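Local structure of sporulation inhibitor of replication protein SirA (Bacillus subtilis, 4TPS) at residues I86-L91 with K95-F100. The protein inhibits the initiation of DNA replication during sporulation, either keeping DnaA from the replication origin or binding DnaA domain I and blocking its interaction with DnaD. Numbering follows the deposited sequence.
Sequences IYRIAL and KGHATF
R88 leaves its strand with CG anti to the backbone N (chi1 170°) and then bends at chi2, which lays the guanidinium across the hairpin toward H97, whose own CG sits anti to the carbonyl carbon. The two flat groups stand steeply against each other, 76° apart. NH2 of R88 reaches ND1 of H97 at 3.0 Å, arriving at the imidazole edge in the ring plane, so ND1 acts as acceptor; CB of H97 lies over one guanidinium face. The same NH2 makes a weak bond to its neighbour's carbonyl, I89 O, and farther back along the chain CD of R88 rests on OG1 of T99 at 3.4 Å. The methyl of A90 approaches the H97 ring, 3.8 Å from its ND1.

Underneath runs a regular antiparallel hairpin. Y87–F100 and I89–A98 are hydrogen-bonded pairs, each closed by two backbone bonds, while R88–T99 and A90–H97 are non-hydrogen-bonded pairs. Toward the turn, N of L91 adds a bond to O of G96 (2.9 Å), and a water donates to the carbonyls of both residues. The L91 side chain lies along the G96–K95 backbone, with CD1 3.9 Å from CB of K95; at the G96 backbone angles (phi 164°) a CB would be pressed against the carbonyl O of K95, and would also crowd CD1 of L91, so glycine is required. Cutting L91 back to an alanine would probably open a gap between this end of the hairpin and I120 and strip K95 CB of its contact with the CD1 methyl.

Y87, I89, A98 and F100 share the opposite face, where helices 64-75 and 116-128 pack: Y87 OH bonds to H68 and K72, and F121 meets I89, A98 and the F100 ring. Strands 79-83 and 106-113 flank the hairpin, placing it inside the antiparallel sheet.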
# COMPACT_ATOMS: atom_id res chain seq x y z
N ILE A 86 7.41 3.30 21.29
CA ILE A 86 8.42 4.28 20.90
C ILE A 86 9.75 3.88 21.50
O ILE A 86 9.85 3.58 22.72
CB ILE A 86 8.05 5.69 21.39
CG1 ILE A 86 6.70 6.12 20.85
CG2 ILE A 86 9.12 6.70 21.05
CD1 ILE A 86 6.05 7.29 21.56
N TYR A 87 10.78 3.85 20.64
CA TYR A 87 12.17 3.69 21.04
C TYR A 87 12.95 4.89 20.65
O TYR A 87 12.80 5.40 19.58
CB TYR A 87 12.78 2.43 20.41
CG TYR A 87 12.27 1.11 21.00
CD1 TYR A 87 11.00 0.65 20.72
CD2 TYR A 87 13.07 0.33 21.83
CE1 TYR A 87 10.56 -0.54 21.25
CE2 TYR A 87 12.64 -0.87 22.34
CZ TYR A 87 11.37 -1.29 22.07
OH TYR A 87 10.93 -2.48 22.57
N ARG A 88 13.82 5.35 21.54
CA ARG A 88 14.62 6.53 21.28
C ARG A 88 16.06 6.18 21.60
O ARG A 88 16.34 5.62 22.66
CB ARG A 88 14.10 7.72 22.16
CG ARG A 88 14.97 8.97 22.19
CD ARG A 88 14.93 9.74 20.94
NE ARG A 88 15.37 11.14 21.07
CZ ARG A 88 16.61 11.57 21.21
NH1 ARG A 88 16.75 12.87 21.25
NH2 ARG A 88 17.68 10.74 21.29
N ILE A 89 16.97 6.53 20.73
CA ILE A 89 18.37 6.25 20.90
C ILE A 89 19.24 7.47 20.71
O ILE A 89 18.90 8.40 19.98
CB ILE A 89 18.88 5.14 19.94
CG1 ILE A 89 18.84 5.61 18.48
CG2 ILE A 89 18.05 3.89 20.10
CD1 ILE A 89 19.38 4.59 17.53
N ALA A 90 20.40 7.48 21.41
CA ALA A 90 21.44 8.49 21.19
C ALA A 90 22.73 7.73 20.86
O ALA A 90 23.04 6.74 21.51
CB ALA A 90 21.61 9.43 22.39
N LEU A 91 23.37 8.09 19.75
CA LEU A 91 24.60 7.44 19.33
C LEU A 91 25.79 7.74 20.24
O LEU A 91 25.86 8.82 20.81
CB LEU A 91 24.95 7.90 17.93
CG LEU A 91 24.03 7.54 16.79
CD1 LEU A 91 24.65 8.11 15.52
CD2 LEU A 91 23.96 6.03 16.75
N LYS A 95 27.11 11.47 18.39
CA LYS A 95 27.10 11.53 16.92
C LYS A 95 25.72 11.68 16.32
O LYS A 95 25.59 11.89 15.10
CB LYS A 95 27.82 10.28 16.37
CG LYS A 95 29.35 10.24 16.61
CD LYS A 95 30.03 9.16 15.77
CE LYS A 95 29.38 7.77 15.83
NZ LYS A 95 29.32 7.22 17.24
N GLY A 96 24.68 11.52 17.14
CA GLY A 96 23.31 11.64 16.62
C GLY A 96 22.21 11.09 17.49
O GLY A 96 22.43 10.62 18.61
N HIS A 97 21.01 11.11 16.94
CA HIS A 97 19.78 10.77 17.67
C HIS A 97 18.76 10.17 16.73
O HIS A 97 18.66 10.60 15.61
CB HIS A 97 19.12 12.01 18.32
CG HIS A 97 20.00 12.72 19.27
ND1 HIS A 97 20.05 12.43 20.61
CD2 HIS A 97 20.88 13.71 19.06
CE1 HIS A 97 20.96 13.21 21.19
NE2 HIS A 97 21.46 14.00 20.26
N ALA A 98 17.97 9.24 17.20
CA ALA A 98 16.83 8.73 16.36
C ALA A 98 15.72 8.22 17.22
O ALA A 98 15.95 7.67 18.29
CB ALA A 98 17.28 7.66 15.39
N THR A 99 14.51 8.42 16.72
CA THR A 99 13.26 7.96 17.28
C THR A 99 12.60 6.99 16.35
O THR A 99 12.52 7.29 15.16
CB THR A 99 12.30 9.18 17.52
OG1 THR A 99 12.99 10.22 18.25
CG2 THR A 99 11.03 8.76 18.29
N PHE A 100 12.10 5.90 16.92
CA PHE A 100 11.40 4.80 16.19
C PHE A 100 10.04 4.65 16.81
O PHE A 100 9.93 4.48 18.05
CB PHE A 100 12.24 3.53 16.33
CG PHE A 100 11.61 2.27 15.74
CD1 PHE A 100 10.68 1.54 16.47
CD2 PHE A 100 11.99 1.82 14.49
CE1 PHE A 100 10.15 0.37 15.95
CE2 PHE A 100 11.45 0.66 13.99
CZ PHE A 100 10.53 -0.05 14.73
O HOH W 1 24.45 10.99 20.95